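Local coordinates for protein putative aspartyl-tRNA synthetase (Leishmania major, PDB 6OD8) that probably catalyses the ATP-dependent attachment of L-aspartate to tRNA(Asp), releasing AMP and diphosphate, at residues Q224-C228 / L530-V534; F231-I236 / V290-G294; P275-Q280 / L314-M318. All coordinates share one frame; numbering follows the deposited sequence.

Contact 1 (Q224-C228 / L530-V534)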
ATOM      1  N   GLN A 224       9.741   1.406  -9.077  1.00 12.46           N
ATOM      2  CA  GLN A 224       8.424   1.821  -8.611  1.00 13.55           C
ATOM      3  C   GLN A 224       8.082   1.168  -7.273  1.00 18.01           C
ATOM      4  O   GLN A 224       7.566   1.827  -6.356  1.00 13.89           O
ATOM      5  CB  GLN A 224       7.360   1.482  -9.660  1.00 14.53           C
ATOM      6  CG  GLN A 224       6.016   2.222  -9.428  1.00 13.32           C
ATOM      7  CD  GLN A 224       4.819   1.407  -9.911  1.00 17.58           C
ATOM      8  OE1 GLN A 224       4.382   0.474  -9.239  1.00 23.10           O
ATOM      9  NE2 GLN A 224       4.314   1.738 -11.082  1.00 15.07           N
ATOM     10  N   SER A 225       8.367  -0.127  -7.145  1.00 16.02           N
ATOM     11  CA  SER A 225       8.167  -0.803  -5.872  1.00 14.50           C
ATOM     12  C   SER A 225       8.993  -0.157  -4.765  1.00 10.73           C
ATOM     13  O   SER A 225       8.514  -0.007  -3.625  1.00 11.57           O
ATOM     14  CB  SER A 225       8.534  -2.289  -6.011  1.00 14.76           C
ATOM     15  OG  SER A 225       8.363  -2.950  -4.768  1.00 17.82           O
ATOM     16  N   ARG A 226      10.252   0.203  -5.060  1.00 13.51           N
ATOM     17  CA  ARG A 226      11.088   0.820  -4.027  1.00 11.96           C
ATOM     18  C   ARG A 226      10.549   2.185  -3.607  1.00 12.62           C
ATOM     19  O   ARG A 226      10.632   2.542  -2.426  1.00 14.65           O
ATOM     20  CB  ARG A 226      12.542   0.971  -4.501  1.00 14.72           C
ATOM     21  CG  ARG A 226      13.284  -0.322  -4.767  1.00 15.16           C
ATOM     22  CD  ARG A 226      13.291  -1.294  -3.555  1.00 15.51           C
ATOM     23  NE  ARG A 226      14.206  -2.406  -3.808  1.00 16.83           N
ATOM     24  CZ  ARG A 226      14.424  -3.423  -2.974  1.00 26.02           C
ATOM     25  NH1 ARG A 226      13.782  -3.495  -1.813  1.00 26.23           N
ATOM     26  NH2 ARG A 226      15.279  -4.387  -3.310  1.00 26.91           N
ATOM     27  N   VAL A 227       9.989   2.962  -4.544  1.00 12.43           N
ATOM     28  CA  VAL A 227       9.392   4.253  -4.151  1.00 14.31           C
ATOM     29  C   VAL A 227       8.285   4.040  -3.117  1.00 18.05           C
ATOM     30  O   VAL A 227       8.235   4.728  -2.083  1.00 16.07           O
ATOM     31  CB  VAL A 227       8.856   5.029  -5.373  1.00 18.45           C
ATOM     32  CG1 VAL A 227       8.062   6.272  -4.892  1.00 13.13           C
ATOM     33  CG2 VAL A 227       9.994   5.445  -6.316  1.00 14.13           C
ATOM     34  N   CYS A 228       7.353   3.110  -3.395  1.00 14.83           N
ATOM     35  CA  CYS A 228       6.316   2.780  -2.407  1.00 13.10           C
ATOM     36  C   CYS A 228       6.929   2.353  -1.079  1.00 17.20           C
ATOM     37  O   CYS A 228       6.508   2.799  -0.007  1.00 13.09           O
ATOM     38  CB  CYS A 228       5.403   1.661  -2.941  1.00 18.48           C
ATOM     39  SG  CYS A 228       4.367   2.167  -4.339  1.00 23.54           S
ATOM     40  N   LEU A 530       2.379   8.322  -8.028  1.00 14.57           N
ATOM     41  CA  LEU A 530       3.483   7.361  -7.979  1.00 15.78           C
ATOM     42  C   LEU A 530       4.155   7.210  -9.344  1.00 17.33           C
ATOM     43  O   LEU A 530       5.382   7.302  -9.456  1.00 13.74           O
ATOM     44  CB  LEU A 530       2.963   6.002  -7.487  1.00 11.34           C
ATOM     45  CG  LEU A 530       3.938   4.827  -7.688  1.00 13.74           C
ATOM     46  CD1 LEU A 530       5.137   5.008  -6.806  1.00 12.50           C
ATOM     47  CD2 LEU A 530       3.221   3.487  -7.389  1.00 11.47           C
ATOM     48  N   GLU A 531       3.361   6.933 -10.384  1.00 12.77           N
ATOM     49  CA  GLU A 531       3.905   6.804 -11.731  1.00 13.92           C
ATOM     50  C   GLU A 531       4.612   8.088 -12.160  1.00 18.03           C
ATOM     51  O   GLU A 531       5.669   8.032 -12.795  1.00 14.23           O
ATOM     52  CB  GLU A 531       2.783   6.455 -12.708  1.00 15.92           C
ATOM     53  CG  GLU A 531       2.038   5.164 -12.333  1.00 19.90           C
ATOM     54  CD  GLU A 531       0.843   5.390 -11.399  1.00 20.29           C
ATOM     55  OE1 GLU A 531       0.760   6.446 -10.723  1.00 20.68           O
ATOM     56  OE2 GLU A 531      -0.028   4.504 -11.383  1.00 19.29           O
ATOM     57  N   ARG A 532       4.044   9.252 -11.828  1.00 15.32           N
ATOM     58  CA  ARG A 532       4.686  10.511 -12.238  1.00 17.49           C
ATOM     59  C   ARG A 532       6.004  10.738 -11.504  1.00 20.81           C
ATOM     60  O   ARG A 532       6.968  11.237 -12.088  1.00 16.51           O
ATOM     61  CB  ARG A 532       3.749  11.705 -12.008  1.00 19.83           C
ATOM     62  CG  ARG A 532       2.699  11.877 -13.086  1.00 32.34           C
ATOM     63  CD  ARG A 532       3.308  12.461 -14.354  1.00 39.04           C
ATOM     64  NE  ARG A 532       3.400  13.922 -14.295  1.00 40.81           N
ATOM     65  CZ  ARG A 532       4.156  14.661 -15.104  1.00 40.42           C
ATOM     66  NH1 ARG A 532       4.916  14.085 -16.033  1.00 35.33           N
ATOM     67  NH2 ARG A 532       4.164  15.980 -14.972  1.00 45.73           N
ATOM     68  N   VAL A 533       6.086  10.376 -10.227  1.00 18.07           N
ATOM     69  CA  VAL A 533       7.362  10.570  -9.560  1.00 19.10           C
ATOM     70  C   VAL A 533       8.428   9.652 -10.159  1.00 17.33           C
ATOM     71  O   VAL A 533       9.562  10.084 -10.376  1.00 17.11           O
ATOM     72  CB  VAL A 533       7.208  10.442  -8.025  1.00 23.68           C
ATOM     73  CG1 VAL A 533       7.236   9.010  -7.547  1.00 20.75           C
ATOM     74  CG2 VAL A 533       8.290  11.271  -7.329  1.00 32.12           C
ATOM     75  N   VAL A 534       8.077   8.404 -10.509  1.00 15.78           N
ATOM     76  CA  VAL A 534       9.054   7.518 -11.155  1.00 15.71           C
ATOM     77  C   VAL A 534       9.449   8.085 -12.508  1.00 14.42           C
ATOM     78  O   VAL A 534      10.631   8.115 -12.869  1.00 16.53           O
ATOM     79  CB  VAL A 534       8.505   6.075 -11.285  1.00 15.38           C
ATOM     80  CG1 VAL A 534       9.455   5.205 -12.147  1.00 15.31           C
ATOM     81  CG2 VAL A 534       8.311   5.450  -9.932  1.00 12.70           C
TER
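L530 pushes its branched end into the angle formed by Q224, V227 and C228, and this one side chain carries the tight half of the contact. Its CG lies anti to the backbone N (chi1 167°), which sends both methyls across to helix 215-237. CD2 sits 3.5 Å from C228 SG and, on its other flank, 3.6 Å from Q224 CD, with the Q224 chain running across the leucine at about a right angle. CD1 meets V227 CG1 at 3.7 Å while staying close to the same sulfur, the leucine and valine side chains sliding past one another in opposite directions.

Away from the leucine the fit slackens. V534 brings only its CG2 branch across, 3.9 Å from Q224 CA and 4.0 Å from V227 CG2. V533 grazes V227 with a single methyl, CG1 to CG1 at 3.9 Å. Loosest is the polar side, where Q224 NE2 stands 4.3 Å from E531 CG, a mere van der Waals neighbourhood. This side is nevertheless buried, and its polar atoms are provided for from outside: Q224 NE2 donates to A546 O, while E531 OE1 accepts from V312 N. The example illustrates how two steeply inclined helices, the axes of the two short segments standing at 115°, can be joined by one leucine set among a glutamine chain, a cysteine sulfur and a few valine methyls.

In class II synthetases the long helix belongs to motif 1 and the strand-helix unit ending in 530-538 to motif 3. The pair is hemmed in by helix 325-342, whose L342 touches V227 and whose F335 touches V533, by strand 310-319, whose V312 touches L530, by strand 480-487 beside V533, and by H244 of the second subunit against Q224 and L530.

Contact 2 (F231-I236 / V290-G294)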
ATOM      1  N   PHE A 231       8.579   5.401   0.686  1.00 13.12           N
ATOM      2  CA  PHE A 231       7.480   6.277   1.125  1.00 13.02           C
ATOM      3  C   PHE A 231       6.866   5.780   2.433  1.00 16.55           C
ATOM      4  O   PHE A 231       6.771   6.523   3.423  1.00 13.58           O
ATOM      5  CB  PHE A 231       6.412   6.348   0.019  1.00 10.06           C
ATOM      6  CG  PHE A 231       5.148   7.102   0.406  1.00 14.81           C
ATOM      7  CD1 PHE A 231       5.089   8.487   0.275  1.00 15.04           C
ATOM      8  CD2 PHE A 231       4.007   6.422   0.858  1.00 19.24           C
ATOM      9  CE1 PHE A 231       3.917   9.201   0.612  1.00 12.50           C
ATOM     10  CE2 PHE A 231       2.840   7.111   1.207  1.00 13.74           C
ATOM     11  CZ  PHE A 231       2.798   8.539   1.076  1.00 11.55           C
ATOM     12  N   ARG A 232       6.437   4.513   2.460  1.00 12.60           N
ATOM     13  CA  ARG A 232       5.788   3.986   3.661  0.52 12.90           C
ATOM     14  C   ARG A 232       6.759   3.892   4.833  1.00 15.11           C
ATOM     15  O   ARG A 232       6.401   4.198   5.980  1.00 13.39           O
ATOM     16  CB  ARG A 232       5.185   2.614   3.381  0.52 10.69           C
ATOM     17  CG  ARG A 232       3.994   2.597   2.439  0.52 11.07           C
ATOM     18  CD  ARG A 232       3.375   1.199   2.451  0.52 14.30           C
ATOM     19  NE  ARG A 232       4.401   0.183   2.213  0.52 14.57           N
ATOM     20  CZ  ARG A 232       4.816  -0.200   1.008  0.52 18.90           C
ATOM     21  NH1 ARG A 232       4.269   0.326  -0.084  0.52 15.88           N
ATOM     22  NH2 ARG A 232       5.760  -1.135   0.893  0.52 16.49           N
ATOM     23  N   GLN A 233       7.997   3.473   4.583  1.00 13.31           N
ATOM     24  CA  GLN A 233       8.893   3.279   5.725  1.00 15.38           C
ATOM     25  C   GLN A 233       9.228   4.593   6.406  1.00 16.22           C
ATOM     26  O   GLN A 233       9.304   4.652   7.637  1.00 16.25           O
ATOM     27  CB  GLN A 233      10.180   2.568   5.313  1.00 15.58           C
ATOM     28  CG  GLN A 233      10.950   2.079   6.531  1.00 20.01           C
ATOM     29  CD  GLN A 233      10.092   1.220   7.473  1.00 30.22           C
ATOM     30  OE1 GLN A 233       9.517   0.205   7.060  1.00 24.69           O
ATOM     31  NE2 GLN A 233      10.000   1.630   8.742  1.00 25.29           N
ATOM     32  N   PHE A 234       9.475   5.650   5.632  1.00 16.34           N
ATOM     33  CA  PHE A 234       9.701   6.956   6.248  1.00 15.40           C
ATOM     34  C   PHE A 234       8.552   7.326   7.174  1.00 16.36           C
ATOM     35  O   PHE A 234       8.765   7.781   8.304  1.00 17.17           O
ATOM     36  CB  PHE A 234       9.869   8.042   5.187  1.00 13.07           C
ATOM     37  CG  PHE A 234      10.022   9.433   5.779  1.00 15.19           C
ATOM     38  CD1 PHE A 234      11.272   9.880   6.207  1.00 18.96           C
ATOM     39  CD2 PHE A 234       8.922  10.269   5.943  1.00 16.11           C
ATOM     40  CE1 PHE A 234      11.429  11.159   6.780  1.00 22.88           C
ATOM     41  CE2 PHE A 234       9.066  11.541   6.517  1.00 18.61           C
ATOM     42  CZ  PHE A 234      10.316  11.990   6.929  1.00 20.61           C
ATOM     43  N   LEU A 235       7.319   7.162   6.696  1.00 13.85           N
ATOM     44  CA  LEU A 235       6.166   7.662   7.440  1.00 10.89           C
ATOM     45  C   LEU A 235       5.835   6.769   8.633  1.00 14.82           C
ATOM     46  O   LEU A 235       5.462   7.259   9.706  1.00 16.17           O
ATOM     47  CB  LEU A 235       4.974   7.778   6.475  1.00 11.59           C
ATOM     48  CG  LEU A 235       5.235   8.801   5.349  1.00 13.11           C
ATOM     49  CD1 LEU A 235       4.219   8.578   4.206  1.00 16.12           C
ATOM     50  CD2 LEU A 235       5.173  10.234   5.869  1.00 16.21           C
ATOM     51  N   ILE A 236       5.952   5.454   8.462  1.00 13.12           N
ATOM     52  CA  ILE A 236       5.849   4.541   9.604  1.00 16.84           C
ATOM     53  C   ILE A 236       6.854   4.914  10.687  1.00 19.53           C
ATOM     54  O   ILE A 236       6.523   4.917  11.876  1.00 17.50           O
ATOM     55  CB  ILE A 236       6.039   3.079   9.132  1.00 17.76           C
ATOM     56  CG1 ILE A 236       4.838   2.617   8.316  1.00 17.91           C
ATOM     57  CG2 ILE A 236       6.300   2.131  10.322  1.00 16.38           C
ATOM     58  CD1 ILE A 236       5.126   1.362   7.480  1.00 14.45           C
ATOM     59  N   VAL A 290      -1.684  10.370   9.097  1.00 13.31           N
ATOM     60  CA  VAL A 290      -2.095   9.242   8.263  1.00 12.82           C
ATOM     61  C   VAL A 290      -1.401   9.291   6.909  1.00 11.68           C
ATOM     62  O   VAL A 290      -1.024  10.344   6.410  1.00 12.09           O
ATOM     63  CB  VAL A 290      -3.630   9.189   8.035  1.00 13.07           C
ATOM     64  CG1 VAL A 290      -4.370   8.947   9.343  1.00 14.25           C
ATOM     65  CG2 VAL A 290      -4.144  10.504   7.373  1.00 13.53           C
ATOM     66  N   PHE A 291      -1.306   8.126   6.282  1.00 14.88           N
ATOM     67  CA  PHE A 291      -0.954   8.060   4.879  1.00 14.22           C
ATOM     68  C   PHE A 291      -1.811   7.003   4.208  1.00 12.72           C
ATOM     69  O   PHE A 291      -2.363   6.108   4.857  1.00 13.90           O
ATOM     70  CB  PHE A 291       0.537   7.769   4.667  1.00 10.68           C
ATOM     71  CG  PHE A 291       0.950   6.344   5.031  1.00 13.33           C
ATOM     72  CD1 PHE A 291       0.771   5.291   4.125  1.00 14.84           C
ATOM     73  CD2 PHE A 291       1.523   6.077   6.269  1.00 17.11           C
ATOM     74  CE1 PHE A 291       1.169   3.965   4.452  1.00 12.24           C
ATOM     75  CE2 PHE A 291       1.912   4.751   6.607  1.00 14.20           C
ATOM     76  CZ  PHE A 291       1.731   3.717   5.695  1.00 12.27           C
ATOM     77  N   GLU A 292      -1.918   7.118   2.890  1.00 13.88           N
ATOM     78  CA  GLU A 292      -2.638   6.131   2.108  1.00 16.04           C
ATOM     79  C   GLU A 292      -1.915   5.910   0.791  1.00 15.74           C
ATOM     80  O   GLU A 292      -1.396   6.849   0.186  1.00 15.29           O
ATOM     81  CB  GLU A 292      -4.101   6.567   1.859  1.00 12.33           C
ATOM     82  CG  GLU A 292      -4.894   5.560   1.011  1.00 14.88           C
ATOM     83  CD  GLU A 292      -6.407   5.639   1.207  1.00 21.00           C
ATOM     84  OE1 GLU A 292      -6.931   6.619   1.787  1.00 18.28           O
ATOM     85  OE2 GLU A 292      -7.084   4.715   0.742  1.00 14.80           O
ATOM     86  N   VAL A 293      -1.900   4.665   0.332  1.00 14.22           N
ATOM     87  CA  VAL A 293      -1.350   4.319  -0.974  1.00 13.64           C
ATOM     88  C   VAL A 293      -2.456   3.581  -1.707  1.00 14.84           C
ATOM     89  O   VAL A 293      -2.885   2.519  -1.255  1.00 15.49           O
ATOM     90  CB  VAL A 293      -0.092   3.439  -0.868  1.00 12.38           C
ATOM     91  CG1 VAL A 293       0.431   3.066  -2.283  1.00 13.41           C
ATOM     92  CG2 VAL A 293       0.986   4.120  -0.053  1.00  9.90           C
ATOM     93  N   GLY A 294      -2.967   4.157  -2.789  1.00 11.63           N
ATOM     94  CA  GLY A 294      -4.046   3.500  -3.480  1.00 10.81           C
ATOM     95  C   GLY A 294      -4.413   4.175  -4.777  1.00 13.49           C
ATOM     96  O   GLY A 294      -3.874   5.231  -5.130  1.00 13.77           O
TER
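F231 reaches both inward-facing residues of strand 290-294, and it does so with the CD2-CE2 side of its ring. CE2 approaches V293 CG2 to 3.7 Å and F291 CD1 to 4.0 Å; in each pair the side chains slide past each other in opposite directions, and the two rings meet obliquely. CG set anti to the backbone N is what lets this ring reach over to the sheet.

Next comes R232, which contributes its aliphatic part: CG rests 3.7 Å from F291 CE1. Its guanidinium plane is inclined 41° to the ring, and NH1 is directed elsewhere, to a salt bridge with E242 of the second subunit in the conformer described here. One residue thus packs against its own sheet with its stem and reaches the dimer partner with its head.

A turn of helix after F231, L235 lays CD1 3.8 Å from F291 CB. The same methyl lies over one face of the F231 ring, offset toward its rim, so it fills the angle between the two phenylalanines. I236 completes the set with CG1 at 4.0 Å from F291 CE2. All four helix residues therefore converge on F291, whose CG occupies the crowded position between backbone N and carbonyl carbon (chi1 71°) and whose ring is surrounded from several directions by helix side chains.

Helix and strand run nearly antiparallel, the axes of the two short segments 166° apart, and the alternation of the strand turns F291 and V293 to the helix while E292 faces away, toward S245 and K247. A motif 1 helix, shared with the dimer interface and packed along the first strand of motif 2 on the antiparallel sheet, is an arrangement of the class II synthetase catalytic domain.

Contact 3 (P275-Q280 / L314-M318). With EDO (1,2-ethanediol), chain G; EDO (1,2-ethanediol), chain D.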
ATOM      1  N   PRO A 275      -8.198  10.464  -2.148  1.00 13.15           N
ATOM      2  CA  PRO A 275      -8.754  10.287  -0.801  1.00 11.30           C
ATOM      3  C   PRO A 275      -8.797  11.591  -0.007  1.00 15.64           C
ATOM      4  O   PRO A 275      -8.906  11.543   1.213  1.00 15.40           O
ATOM      5  CB  PRO A 275      -7.804   9.270  -0.172  1.00 14.27           C
ATOM      6  CG  PRO A 275      -6.467   9.653  -0.771  1.00 19.24           C
ATOM      7  CD  PRO A 275      -6.780  10.055  -2.206  1.00 18.51           C
ATOM      8  N   GLN A 276      -8.670  12.747  -0.674  1.00 15.60           N
ATOM      9  CA  GLN A 276      -8.559  14.041   0.010  1.00 15.22           C
ATOM     10  C   GLN A 276      -9.551  14.223   1.154  1.00 14.02           C
ATOM     11  O   GLN A 276      -9.169  14.525   2.282  1.00 18.52           O
ATOM     12  CB  GLN A 276      -8.753  15.182  -0.997  1.00 13.81           C
ATOM     13  CG  GLN A 276      -8.729  16.570  -0.353  1.00 18.44           C
ATOM     14  CD  GLN A 276      -7.357  16.890   0.204  1.00 20.56           C
ATOM     15  OE1 GLN A 276      -6.348  16.645  -0.452  1.00 19.07           O
ATOM     16  NE2 GLN A 276      -7.309  17.411   1.415  1.00 21.25           N
ATOM     17  N   LEU A 277     -10.840  14.085   0.874  1.00 16.23           N
ATOM     18  CA  LEU A 277     -11.828  14.370   1.910  1.00 15.62           C
ATOM     19  C   LEU A 277     -11.716  13.388   3.080  1.00 17.56           C
ATOM     20  O   LEU A 277     -11.772  13.796   4.244  1.00 16.54           O
ATOM     21  CB  LEU A 277     -13.238  14.339   1.319  1.00 17.62           C
ATOM     22  CG  LEU A 277     -13.530  15.190   0.078  1.00 17.97           C
ATOM     23  CD1 LEU A 277     -15.041  15.198  -0.157  1.00 23.31           C
ATOM     24  CD2 LEU A 277     -13.013  16.622   0.225  1.00 21.19           C
ATOM     25  N   TYR A 278     -11.543  12.093   2.791  1.00 14.92           N
ATOM     26  CA  TYR A 278     -11.477  11.091   3.858  1.00 13.54           C
ATOM     27  C   TYR A 278     -10.231  11.258   4.720  1.00 12.79           C
ATOM     28  O   TYR A 278     -10.296  11.081   5.941  1.00 16.41           O
ATOM     29  CB  TYR A 278     -11.527   9.681   3.263  1.00 15.46           C
ATOM     30  CG  TYR A 278     -12.860   9.408   2.630  1.00 17.09           C
ATOM     31  CD1 TYR A 278     -13.995   9.282   3.413  1.00 14.30           C
ATOM     32  CD2 TYR A 278     -12.994   9.292   1.247  1.00 22.18           C
ATOM     33  CE1 TYR A 278     -15.239   9.070   2.845  1.00 17.69           C
ATOM     34  CE2 TYR A 278     -14.247   9.066   0.675  1.00 16.70           C
ATOM     35  CZ  TYR A 278     -15.346   8.964   1.472  1.00 20.11           C
ATOM     36  OH  TYR A 278     -16.577   8.745   0.895  1.00 23.72           O
ATOM     37  N   LYS A 279      -9.075  11.553   4.112  1.00 11.70           N
ATOM     38  CA  LYS A 279      -7.889  11.672   4.951  1.00 11.48           C
ATOM     39  C   LYS A 279      -8.001  12.850   5.916  1.00 15.00           C
ATOM     40  O   LYS A 279      -7.517  12.763   7.047  1.00 17.52           O
ATOM     41  CB  LYS A 279      -6.606  11.743   4.113  1.00 12.72           C
ATOM     42  CG  LYS A 279      -6.402  13.019   3.243  1.00 16.34           C
ATOM     43  CD  LYS A 279      -5.065  12.903   2.494  1.00 16.00           C
ATOM     44  CE  LYS A 279      -4.929  14.053   1.500  1.00 15.68           C
ATOM     45  NZ  LYS A 279      -3.514  14.239   1.062  1.00 17.80           N
ATOM     46  N   GLN A 280      -8.707  13.926   5.540  1.00 13.05           N
ATOM     47  CA  GLN A 280      -8.986  14.958   6.532  1.00 14.41           C
ATOM     48  C   GLN A 280      -9.975  14.478   7.594  1.00 19.39           C
ATOM     49  O   GLN A 280      -9.830  14.800   8.782  1.00 13.37           O
ATOM     50  CB  GLN A 280      -9.552  16.208   5.853  1.00 15.10           C
ATOM     51  CG  GLN A 280      -8.642  16.848   4.844  1.00 16.58           C
ATOM     52  CD  GLN A 280      -9.290  18.123   4.295  1.00 16.44           C
ATOM     53  OE1 GLN A 280      -9.686  18.195   3.132  1.00 17.91           O
ATOM     54  NE2 GLN A 280      -9.463  19.100   5.165  1.00 15.25           N
ATOM     55  N   LEU A 314       0.031   8.576  -3.524  1.00 13.07           N
ATOM     56  CA  LEU A 314       0.715   8.460  -2.244  1.00 12.67           C
ATOM     57  C   LEU A 314       0.280   9.685  -1.449  1.00 16.65           C
ATOM     58  O   LEU A 314       0.662  10.811  -1.790  1.00 15.13           O
ATOM     59  CB  LEU A 314       2.229   8.427  -2.451  1.00 11.86           C
ATOM     60  CG  LEU A 314       2.793   7.534  -3.558  1.00 15.90           C
ATOM     61  CD1 LEU A 314       4.316   7.673  -3.686  1.00 18.39           C
ATOM     62  CD2 LEU A 314       2.458   6.039  -3.237  1.00 15.02           C
ATOM     63  N   ASP A 315      -0.573   9.490  -0.440  1.00 14.10           N
ATOM     64  CA  ASP A 315      -1.253  10.610   0.191  1.00 12.04           C
ATOM     65  C   ASP A 315      -0.882  10.671   1.662  1.00 15.88           C
ATOM     66  O   ASP A 315      -0.691   9.632   2.304  1.00 11.09           O
ATOM     67  CB  ASP A 315      -2.784  10.485   0.028  1.00 14.50           C
ATOM     68  CG  ASP A 315      -3.273  11.138  -1.217  1.00 20.15           C
ATOM     69  OD1 ASP A 315      -3.364  10.442  -2.264  1.00 20.26           O
ATOM     70  OD2 ASP A 315      -3.550  12.368  -1.157  1.00 15.55           O
ATOM     71  N   VAL A 316      -0.766  11.892   2.179  1.00 11.84           N
ATOM     72  CA  VAL A 316      -0.362  12.147   3.554  1.00 11.67           C
ATOM     73  C   VAL A 316      -1.270  13.236   4.114  1.00 12.88           C
ATOM     74  O   VAL A 316      -1.584  14.210   3.418  1.00 13.51           O
ATOM     75  CB  VAL A 316       1.132  12.565   3.632  1.00 14.96           C
ATOM     76  CG1 VAL A 316       1.537  12.927   5.068  1.00 15.78           C
ATOM     77  CG2 VAL A 316       2.053  11.451   3.084  1.00 10.81           C
ATOM     78  N   GLU A 317      -1.710  13.074   5.364  1.00 12.96           N
ATOM     79  CA  GLU A 317      -2.386  14.170   6.065  1.00 13.66           C
ATOM     80  C   GLU A 317      -1.947  14.134   7.525  1.00 11.31           C
ATOM     81  O   GLU A 317      -1.705  13.057   8.071  1.00 13.89           O
ATOM     82  CB  GLU A 317      -3.939  14.076   5.936  1.00 16.05           C
ATOM     83  CG  GLU A 317      -4.712  15.412   6.229  1.00 17.12           C
ATOM     84  CD  GLU A 317      -4.702  16.393   5.056  1.00 18.59           C
ATOM     85  OE1 GLU A 317      -4.314  16.008   3.925  1.00 15.59           O
ATOM     86  OE2 GLU A 317      -5.103  17.560   5.254  1.00 16.44           O
ATOM     87  N   MET A 318      -1.815  15.315   8.154  1.00 14.76           N
ATOM     88  CA  MET A 318      -1.291  15.351   9.515  1.00 16.35           C
ATOM     89  C   MET A 318      -1.786  16.592  10.248  1.00 14.84           C
ATOM     90  O   MET A 318      -2.046  17.627   9.632  1.00 16.50           O
ATOM     91  CB  MET A 318       0.244  15.351   9.506  1.00 14.76           C
ATOM     92  CG  MET A 318       0.793  16.549   8.687  1.00 16.41           C
ATOM     93  SD  MET A 318       2.583  16.501   8.554  1.00 18.98           S
ATOM     94  CE  MET A 318       2.960  17.219  10.159  1.00 18.84           C
TER
HETATM   95  C1  EDO G 605     -14.063  12.286  -2.271  1.00 28.81           C
HETATM   96  O1  EDO G 605     -13.453  12.661  -3.521  1.00 41.99           O
HETATM   97  C2  EDO G 605     -13.051  11.512  -1.418  1.00 31.21           C
HETATM   98  O2  EDO G 605     -11.850  12.280  -1.171  1.00 21.88           O
HETATM   99  C1  EDO D 602      -1.960  12.349  -5.341  1.00 39.74           C
HETATM  100  O1  EDO D 602      -2.461  13.384  -6.190  1.00 50.08           O
HETATM  101  C2  EDO D 602      -3.032  11.291  -5.291  1.00 38.56           C
HETATM  102  O2  EDO D 602      -4.116  11.732  -4.487  1.00 35.61           O
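Helix 276-280 lies over strand 314-318 at 35° between N-to-C directions, nearest where K279 and E317 face each other with CA atoms 6.1 Å apart. K279 extends beyond CG and lies across both acidic side chains at about right angles. Its NZ gives a 2.9 Å salt bridge to the anti lone pair of D315 OD2. The same NZ donates to V316 O at 3.0 Å, from above the carbonyl plane. A longer salt bridge, 3.5 Å, joins NZ to E317 OE1. Three oxygens of one strand thus fix the ammonium group, a network under the first turns of a helix whose N-cap is P275. The strand is the second of class II motif 2; by comparison with other aspartyl-tRNA synthetases, helix and strand probably line the aspartate pocket. P275 CD packs 3.4 Å from D315 OD1, which also accepts a 2.7 Å hydrogen bond from O2 of a 1,2-ethanediol (chain D), probably from the crystallisation liquor. E317, bent at chi2 (80°), receives Q280 CG against OE2 at 3.6 Å; that oxygen also pairs with R488. Within the helix, Q276 NE2 donates with a nearly straight N-H (170°) to Q280 OE1, though from above the Q280 carbonyl plane; Y512 OH also engages this oxygen.

From the N terminus the chain enters helix 215-237, whose middle serves contact 1 and whose C-terminal end, a few residues on, serves contact 2. Contact 1 closes the longest loop, returning only at helix 530-538, and both other contacts nest inside it. Contact 2 closes at strand 289-297; contact 3 starts within that loop, at helix 276-283, and ends beyond it on strand 310-319, so these two cross. They meet where the neighbouring strands pair through probable backbone hydrogen bonds, E292 with D315 and V290 with E317. L314 also touches V227 and L530. The long helix thus packs on one side of the sheet and helix 276-283 on the other.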